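Local coordinates for AvmM (Streptomyces sp. NBRC 109436, PDB 7FE6), which catalyses macrocyclization by dehydration and Michael-type addition in the biosynthesis of alchivemycin A, at residues Asn49-Asn61 with Lys123-Ser135. Numbering follows the deposited sequence.
Sequences NRGRYAYPDTGLN and KPDGTVPLPEVES. With ZHU (Alchivemycin A), chain I.
Asn-49 grips the turn from Pro-131 to Glu-134 with its backbone, its N donating to Glu-134 O (2.9 Å) and its O accepting from Val-133 N (2.7 Å); Val-133 CG1 lies against the bound alchivemycin A. With CG anti to the backbone N (chi1 -168°), its amide reaches into the loop that follows and across to Leu-130: OD1 closes an Asx turn on Gly-51 N, while ND2 spends both hydrogens in the amide plane, on Tyr-53 O and, 3.0 Å away, on Leu-130 O. With an alanine here, those two carbonyls would probably lose their shared donor and Gly-51 N its acceptor, freeing the loop to shift. Over one face of the Arg-52 guanidinium sits Glu-132 OE2, 3.2 Å from CZ, a salt bridge of charges only; its stronger partner is Arg-13 of the second subunit. Tyr-55 and Leu-130 form a single antiparallel hydrogen-bonded pair, Leu-130 N donating to Tyr-55 O and the return bond being weak. Asp-57 OD1 takes Val-128 N (2.7 Å) from above the carboxylate plane. Thr-58 OG1 donates to Val-128 O (2.9 Å) and also bonds Tyr-47 OH. The paired loops thus connect the two five-stranded sheets, joining the end of strand 40-49 and the start of strand 57-66 to the lead-in of strand 135-144.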
ATOM      1  N   ASN A  49      -4.318  11.411   9.257  1.00 51.01           N
ATOM      2  CA  ASN A  49      -4.013  12.832   9.119  1.00 55.23           C
ATOM      3  C   ASN A  49      -2.499  12.974   9.016  1.00 60.10           C
ATOM      4  O   ASN A  49      -1.781  12.934  10.024  1.00 59.88           O
ATOM      5  CB  ASN A  49      -4.577  13.651  10.273  1.00 57.20           C
ATOM      6  CG  ASN A  49      -4.521  15.151  10.000  1.00 62.13           C
ATOM      7  OD1 ASN A  49      -3.821  15.595   9.095  1.00 64.07           O
ATOM      8  ND2 ASN A  49      -5.267  15.934  10.775  1.00 63.77           N
ATOM      9  N   ARG A  50      -2.010  13.100   7.781  1.00 60.31           N
ATOM     10  CA  ARG A  50      -0.613  13.379   7.504  1.00 56.37           C
ATOM     11  C   ARG A  50      -0.288  14.863   7.548  1.00 59.63           C
ATOM     12  O   ARG A  50       0.876  15.227   7.393  1.00 60.55           O
ATOM     13  CB  ARG A  50      -0.257  12.828   6.134  1.00 52.74           C
ATOM     14  CG  ARG A  50      -0.500  11.353   5.983  1.00 52.96           C
ATOM     15  CD  ARG A  50       0.589  10.554   6.681  1.00 54.33           C
ATOM     16  NE  ARG A  50       0.561   9.137   6.355  1.00 52.27           N
ATOM     17  CZ  ARG A  50       0.966   8.182   7.184  1.00 53.18           C
ATOM     18  NH1 ARG A  50       1.418   8.496   8.394  1.00 53.69           N
ATOM     19  NH2 ARG A  50       0.888   6.913   6.816  1.00 54.28           N
ATOM     20  N   GLY A  51      -1.279  15.722   7.760  1.00 62.42           N
ATOM     21  CA  GLY A  51      -1.076  17.146   7.908  1.00 65.20           C
ATOM     22  C   GLY A  51      -1.015  17.552   9.363  1.00 67.78           C
ATOM     23  O   GLY A  51      -0.831  16.723  10.261  1.00 68.88           O
ATOM     24  N   ARG A  52      -1.188  18.847   9.605  1.00 68.12           N
ATOM     25  CA  ARG A  52      -1.164  19.363  10.964  1.00 74.96           C
ATOM     26  C   ARG A  52      -2.478  19.970  11.441  1.00 74.70           C
ATOM     27  O   ARG A  52      -2.609  20.214  12.644  1.00 72.33           O
ATOM     28  CB  ARG A  52      -0.034  20.392  11.128  1.00 80.49           C
ATOM     29  CG  ARG A  52       1.350  19.803  10.895  1.00 83.54           C
ATOM     30  CD  ARG A  52       2.428  20.546  11.667  1.00 93.30           C
ATOM     31  NE  ARG A  52       3.386  19.629  12.287  1.00 97.34           N
ATOM     32  CZ  ARG A  52       3.610  19.535  13.597  1.00 94.85           C
ATOM     33  NH1 ARG A  52       4.498  18.654  14.050  1.00 91.30           N
ATOM     34  NH2 ARG A  52       2.981  20.346  14.447  1.00 90.31           N
ATOM     35  N   TYR A  53      -3.455  20.191  10.555  1.00 70.79           N
ATOM     36  CA  TYR A  53      -4.745  20.743  10.952  1.00 73.18           C
ATOM     37  C   TYR A  53      -5.669  19.631  11.452  1.00 72.41           C
ATOM     38  O   TYR A  53      -5.953  18.675  10.721  1.00 71.38           O
ATOM     39  CB  TYR A  53      -5.399  21.483   9.783  1.00 76.67           C
ATOM     40  CG  TYR A  53      -6.773  22.028  10.127  1.00 80.41           C
ATOM     41  CD1 TYR A  53      -6.921  23.200  10.870  1.00 83.47           C
ATOM     42  CD2 TYR A  53      -7.927  21.346   9.757  1.00 79.07           C
ATOM     43  CE1 TYR A  53      -8.187  23.687  11.204  1.00 77.81           C
ATOM     44  CE2 TYR A  53      -9.186  21.826  10.094  1.00 74.38           C
ATOM     45  CZ  TYR A  53      -9.307  22.987  10.814  1.00 76.37           C
ATOM     46  OH  TYR A  53     -10.567  23.443  11.130  1.00 80.84           O
ATOM     47  N   ALA A  54      -6.148  19.766  12.695  1.00 73.51           N
ATOM     48  CA  ALA A  54      -7.070  18.801  13.292  1.00 69.65           C
ATOM     49  C   ALA A  54      -8.482  19.056  12.783  1.00 69.86           C
ATOM     50  O   ALA A  54      -8.996  20.172  12.917  1.00 71.88           O
ATOM     51  CB  ALA A  54      -7.043  18.900  14.815  1.00 63.83           C
ATOM     52  N   TYR A  55      -9.102  18.032  12.176  1.00 67.13           N
ATOM     53  CA  TYR A  55     -10.458  18.156  11.654  1.00 67.79           C
ATOM     54  C   TYR A  55     -11.486  17.803  12.727  1.00 68.18           C
ATOM     55  O   TYR A  55     -11.326  16.803  13.433  1.00 68.78           O
ATOM     56  CB  TYR A  55     -10.653  17.267  10.440  1.00 67.67           C
ATOM     57  CG  TYR A  55     -10.191  17.946   9.190  1.00 69.47           C
ATOM     58  CD1 TYR A  55     -10.989  18.889   8.574  1.00 69.53           C
ATOM     59  CD2 TYR A  55      -8.943  17.674   8.641  1.00 65.51           C
ATOM     60  CE1 TYR A  55     -10.577  19.531   7.438  1.00 71.68           C
ATOM     61  CE2 TYR A  55      -8.518  18.321   7.506  1.00 65.71           C
ATOM     62  CZ  TYR A  55      -9.344  19.251   6.906  1.00 69.02           C
ATOM     63  OH  TYR A  55      -8.955  19.914   5.765  1.00 70.92           O
ATOM     64  N   PRO A  56     -12.551  18.600  12.839  1.00 67.51           N
ATOM     65  CA  PRO A  56     -13.494  18.400  13.952  1.00 70.04           C
ATOM     66  C   PRO A  56     -14.380  17.180  13.800  1.00 66.77           C
ATOM     67  O   PRO A  56     -14.881  16.657  14.806  1.00 65.47           O
ATOM     68  CB  PRO A  56     -14.316  19.699  13.955  1.00 70.99           C
ATOM     69  CG  PRO A  56     -14.209  20.221  12.559  1.00 75.67           C
ATOM     70  CD  PRO A  56     -12.837  19.827  12.074  1.00 70.46           C
ATOM     71  N   ASP A  57     -14.629  16.729  12.578  1.00 67.27           N
ATOM     72  CA  ASP A  57     -15.448  15.544  12.386  1.00 65.75           C
ATOM     73  C   ASP A  57     -15.061  14.920  11.053  1.00 62.59           C
ATOM     74  O   ASP A  57     -14.790  15.634  10.085  1.00 64.19           O
ATOM     75  CB  ASP A  57     -16.944  15.895  12.439  1.00 63.25           C
ATOM     76  CG  ASP A  57     -17.793  14.737  12.935  1.00 65.95           C
ATOM     77  OD1 ASP A  57     -17.227  13.660  13.246  1.00 60.82           O
ATOM     78  OD2 ASP A  57     -19.035  14.901  13.005  1.00 72.59           O
ATOM     79  N   THR A  58     -14.960  13.597  11.026  1.00 62.53           N
ATOM     80  CA  THR A  58     -14.516  12.912   9.822  1.00 59.71           C
ATOM     81  C   THR A  58     -15.243  11.588   9.697  1.00 59.43           C
ATOM     82  O   THR A  58     -15.595  10.966  10.702  1.00 58.33           O
ATOM     83  CB  THR A  58     -13.029  12.607   9.833  1.00 59.34           C
ATOM     84  OG1 THR A  58     -12.763  11.719  10.924  1.00 57.18           O
ATOM     85  CG2 THR A  58     -12.179  13.879   9.947  1.00 62.50           C
ATOM     86  N   GLY A  59     -15.386  11.134   8.451  1.00 58.59           N
ATOM     87  CA  GLY A  59     -15.887   9.804   8.160  1.00 57.80           C
ATOM     88  C   GLY A  59     -15.406   9.341   6.804  1.00 54.57           C
ATOM     89  O   GLY A  59     -15.093  10.150   5.926  1.00 54.86           O
ATOM     90  N   LEU A  60     -15.358   8.022   6.635  1.00 54.63           N
ATOM     91  CA  LEU A  60     -14.870   7.422   5.398  1.00 52.28           C
ATOM     92  C   LEU A  60     -15.992   7.226   4.379  1.00 55.98           C
ATOM     93  O   LEU A  60     -17.100   6.788   4.715  1.00 55.53           O
ATOM     94  CB  LEU A  60     -14.214   6.064   5.672  1.00 47.93           C
ATOM     95  CG  LEU A  60     -13.704   5.366   4.394  1.00 49.92           C
ATOM     96  CD1 LEU A  60     -12.548   6.134   3.765  1.00 48.55           C
ATOM     97  CD2 LEU A  60     -13.418   3.872   4.532  1.00 44.76           C
ATOM     98  N   ASN A  61     -15.679   7.515   3.121  1.00 53.19           N
ATOM     99  CA  ASN A  61     -16.496   7.111   1.986  1.00 55.62           C
ATOM    100  C   ASN A  61     -15.723   6.090   1.155  1.00 54.99           C
ATOM    101  O   ASN A  61     -14.487   6.128   1.085  1.00 53.77           O
ATOM    102  CB  ASN A  61     -16.890   8.318   1.122  1.00 54.28           C
ATOM    103  CG  ASN A  61     -17.641   9.385   1.920  1.00 58.21           C
ATOM    104  OD1 ASN A  61     -18.802   9.203   2.287  1.00 58.45           O
ATOM    105  ND2 ASN A  61     -16.957  10.492   2.223  1.00 58.06           N
ATOM    106  N   LYS A 123     -15.859  11.128  20.335  1.00 68.03           N
ATOM    107  CA  LYS A 123     -16.320  11.877  21.472  1.00 67.43           C
ATOM    108  C   LYS A 123     -17.748  11.479  21.789  1.00 73.79           C
ATOM    109  O   LYS A 123     -18.433  10.882  20.951  1.00 72.59           O
ATOM    110  CB  LYS A 123     -16.229  13.381  21.178  1.00 66.54           C
ATOM    111  CG  LYS A 123     -14.826  13.944  21.246  1.00 72.82           C
ATOM    112  CD  LYS A 123     -14.302  13.926  22.714  1.00 75.40           C
ATOM    113  CE  LYS A 123     -12.779  14.090  22.807  1.00 68.72           C
ATOM    114  NZ  LYS A 123     -12.076  12.983  22.101  1.00 72.21           N
ATOM    115  N   PRO A 124     -18.222  11.757  23.009  1.00 77.22           N
ATOM    116  CA  PRO A 124     -19.583  11.326  23.381  1.00 75.62           C
ATOM    117  C   PRO A 124     -20.689  11.876  22.491  1.00 76.51           C
ATOM    118  O   PRO A 124     -21.751  11.249  22.410  1.00 75.53           O
ATOM    119  CB  PRO A 124     -19.711  11.808  24.830  1.00 73.85           C
ATOM    120  CG  PRO A 124     -18.306  11.835  25.337  1.00 69.48           C
ATOM    121  CD  PRO A 124     -17.466  12.262  24.172  1.00 71.82           C
ATOM    122  N   ASP A 125     -20.494  13.034  21.849  1.00 81.20           N
ATOM    123  CA  ASP A 125     -21.482  13.586  20.921  1.00 79.69           C
ATOM    124  C   ASP A 125     -21.503  12.889  19.558  1.00 80.11           C
ATOM    125  O   ASP A 125     -22.251  13.317  18.669  1.00 83.29           O
ATOM    126  CB  ASP A 125     -21.267  15.096  20.744  1.00 78.21           C
ATOM    127  CG  ASP A 125     -20.009  15.445  19.942  1.00 84.22           C
ATOM    128  OD1 ASP A 125     -19.241  14.540  19.523  1.00 80.01           O
ATOM    129  OD2 ASP A 125     -19.777  16.662  19.745  1.00 87.63           O
ATOM    130  N   GLY A 126     -20.692  11.858  19.350  1.00 74.74           N
ATOM    131  CA  GLY A 126     -20.703  11.113  18.116  1.00 75.41           C
ATOM    132  C   GLY A 126     -19.636  11.532  17.129  1.00 71.15           C
ATOM    133  O   GLY A 126     -19.347  10.782  16.190  1.00 65.72           O
ATOM    134  N   THR A 127     -19.025  12.693  17.336  1.00 69.03           N
ATOM    135  CA  THR A 127     -18.024  13.179  16.403  1.00 69.54           C
ATOM    136  C   THR A 127     -16.757  12.328  16.441  1.00 67.07           C
ATOM    137  O   THR A 127     -16.393  11.749  17.467  1.00 65.68           O
ATOM    138  CB  THR A 127     -17.673  14.633  16.723  1.00 70.02           C
ATOM    139  OG1 THR A 127     -17.292  14.723  18.102  1.00 72.53           O
ATOM    140  CG2 THR A 127     -18.833  15.572  16.429  1.00 63.41           C
ATOM    141  N   VAL A 128     -16.083  12.266  15.296  1.00 65.67           N
ATOM    142  CA  VAL A 128     -14.800  11.592  15.162  1.00 60.42           C
ATOM    143  C   VAL A 128     -13.764  12.637  14.761  1.00 61.86           C
ATOM    144  O   VAL A 128     -13.403  12.723  13.579  1.00 61.44           O
ATOM    145  CB  VAL A 128     -14.871  10.453  14.130  1.00 61.43           C
ATOM    146  CG1 VAL A 128     -13.573   9.658  14.119  1.00 58.02           C
ATOM    147  CG2 VAL A 128     -16.014   9.523  14.444  1.00 61.15           C
ATOM    148  N   PRO A 129     -13.244  13.440  15.698  1.00 65.29           N
ATOM    149  CA  PRO A 129     -12.197  14.406  15.332  1.00 62.34           C
ATOM    150  C   PRO A 129     -10.958  13.650  14.894  1.00 57.87           C
ATOM    151  O   PRO A 129     -10.735  12.519  15.323  1.00 60.60           O
ATOM    152  CB  PRO A 129     -11.952  15.185  16.632  1.00 57.67           C
ATOM    153  CG  PRO A 129     -13.068  14.817  17.545  1.00 57.96           C
ATOM    154  CD  PRO A 129     -13.533  13.463  17.144  1.00 61.80           C
ATOM    155  N   LEU A 130     -10.153  14.261  14.015  1.00 61.71           N
ATOM    156  CA  LEU A 130      -8.965  13.596  13.460  1.00 61.88           C
ATOM    157  C   LEU A 130      -7.698  14.421  13.687  1.00 60.78           C
ATOM    158  O   LEU A 130      -7.280  15.202  12.815  1.00 61.37           O
ATOM    159  CB  LEU A 130      -9.149  13.283  11.972  1.00 59.76           C
ATOM    160  CG  LEU A 130      -8.032  12.378  11.400  1.00 57.06           C
ATOM    161  CD1 LEU A 130      -8.135  10.943  11.937  1.00 52.39           C
ATOM    162  CD2 LEU A 130      -7.980  12.391   9.871  1.00 52.35           C
ATOM    163  N   PRO A 131      -7.028  14.249  14.820  1.00 58.62           N
ATOM    164  CA  PRO A 131      -5.790  15.000  15.070  1.00 61.82           C
ATOM    165  C   PRO A 131      -4.644  14.493  14.205  1.00 62.45           C
ATOM    166  O   PRO A 131      -4.688  13.395  13.640  1.00 62.77           O
ATOM    167  CB  PRO A 131      -5.509  14.758  16.559  1.00 60.15           C
ATOM    168  CG  PRO A 131      -6.778  14.138  17.115  1.00 59.75           C
ATOM    169  CD  PRO A 131      -7.402  13.407  15.965  1.00 58.71           C
ATOM    170  N   GLU A 132      -3.579  15.298  14.155  1.00 61.64           N
ATOM    171  CA  GLU A 132      -2.440  14.972  13.309  1.00 63.26           C
ATOM    172  C   GLU A 132      -1.880  13.626  13.729  1.00 63.94           C
ATOM    173  O   GLU A 132      -1.908  13.275  14.914  1.00 65.91           O
ATOM    174  CB  GLU A 132      -1.352  16.054  13.385  1.00 69.28           C
ATOM    175  CG  GLU A 132      -0.529  16.123  14.679  1.00 72.62           C
ATOM    176  CD  GLU A 132       0.654  17.130  14.606  1.00 83.41           C
ATOM    177  OE1 GLU A 132       1.026  17.676  15.667  1.00 89.85           O
ATOM    178  OE2 GLU A 132       1.238  17.358  13.515  1.00 81.18           O
ATOM    179  N   VAL A 133      -1.488  12.827  12.729  1.00 62.44           N
ATOM    180  CA  VAL A 133      -0.841  11.538  12.938  1.00 62.84           C
ATOM    181  C   VAL A 133      -1.882  10.488  13.328  1.00 62.59           C
ATOM    182  O   VAL A 133      -1.615   9.282  13.280  1.00 60.21           O
ATOM    183  CB  VAL A 133       0.306  11.666  13.970  1.00 68.51           C
ATOM    184  CG1 VAL A 133       1.000  10.347  14.223  1.00 73.46           C
ATOM    185  CG2 VAL A 133       1.352  12.680  13.485  1.00 65.89           C
ATOM    186  N   GLU A 134      -3.090  10.918  13.681  1.00 60.67           N
ATOM    187  CA  GLU A 134      -4.079   9.923  14.070  1.00 58.55           C
ATOM    188  C   GLU A 134      -4.754   9.308  12.838  1.00 52.72           C
ATOM    189  O   GLU A 134      -4.703   9.841  11.718  1.00 47.91           O
ATOM    190  CB  GLU A 134      -5.131  10.536  14.995  1.00 58.39           C
ATOM    191  CG  GLU A 134      -4.609  11.179  16.271  1.00 61.22           C
ATOM    192  CD  GLU A 134      -4.063  10.198  17.283  1.00 64.56           C
ATOM    193  OE1 GLU A 134      -4.337   8.983  17.191  1.00 65.51           O
ATOM    194  OE2 GLU A 134      -3.376  10.666  18.209  1.00 76.07           O
ATOM    195  N   SER A 135      -5.459   8.204  13.074  1.00 46.47           N
ATOM    196  CA  SER A 135      -6.068   7.490  11.962  1.00 51.17           C
ATOM    197  C   SER A 135      -7.339   6.799  12.426  1.00 49.61           C
ATOM    198  O   SER A 135      -7.498   6.499  13.616  1.00 51.41           O
ATOM    199  CB  SER A 135      -5.091   6.475  11.327  1.00 47.63           C
ATOM    200  OG  SER A 135      -5.022   5.275  12.066  1.00 45.09           O
TER
HETATM  201  C1  ZHU I 201       0.376   5.523  10.719  1.00 49.78           C
HETATM  202  C11 ZHU I 201       0.307   3.480  18.518  1.00 64.83           C
HETATM  203  C12 ZHU I 201       0.672   2.740  17.231  1.00 62.81           C
HETATM  204  C14 ZHU I 201       2.915   3.263  18.189  1.00 63.48           C
HETATM  205  C15 ZHU I 201       4.171   3.732  18.151  1.00 61.66           C
HETATM  206  C17 ZHU I 201       6.205   3.496  19.583  1.00 56.09           C
HETATM  207  C19 ZHU I 201       7.402   5.589  19.340  1.00 62.55           C
HETATM  208  C2  ZHU I 201      -0.218   5.538  12.105  1.00 56.47           C
HETATM  209  C21 ZHU I 201       7.753   7.787  18.220  1.00 64.22           C
HETATM  210  C22 ZHU I 201       6.624   8.371  19.058  1.00 72.45           C
HETATM  211  C24 ZHU I 201       6.187   6.097  20.127  1.00 71.27           C
HETATM  212  C25 ZHU I 201       4.860   5.649  19.454  1.00 67.45           C
HETATM  213  C27 ZHU I 201       2.395   6.656  19.462  1.00 71.02           C
HETATM  214  C28 ZHU I 201       5.449   8.287  21.263  1.00 72.89           C
HETATM  215  C29 ZHU I 201       7.868   8.559  16.913  1.00 60.78           C
HETATM  216  C31 ZHU I 201       0.672   7.745  12.206  1.00 61.51           C
HETATM  217  C35 ZHU I 201      -3.124   5.103  19.167  1.00 72.22           C
HETATM  218  C38 ZHU I 201       0.171   7.855  19.145  1.00 76.07           C
HETATM  219  C5  ZHU I 201       0.215   6.858  15.476  1.00 66.12           C
HETATM  220  C7  ZHU I 201      -1.545   6.989  17.201  1.00 69.16           C
HETATM  221  C9  ZHU I 201      -1.683   4.931  18.682  1.00 70.94           C
HETATM  222  N33 ZHU I 201       0.738   7.306  17.911  1.00 68.90           N
HETATM  223  O32 ZHU I 201      -1.853   6.471  14.315  1.00 57.37           O
HETATM  224  O34 ZHU I 201      -2.412   4.831  16.372  1.00 65.05           O
HETATM  225  O36 ZHU I 201       3.531   5.933  21.382  1.00 72.92           O
HETATM  226  O40 ZHU I 201       1.229   7.706  21.505  1.00 74.62           O
HETATM  227  O41 ZHU I 201       2.639   6.041  17.082  1.00 76.09           O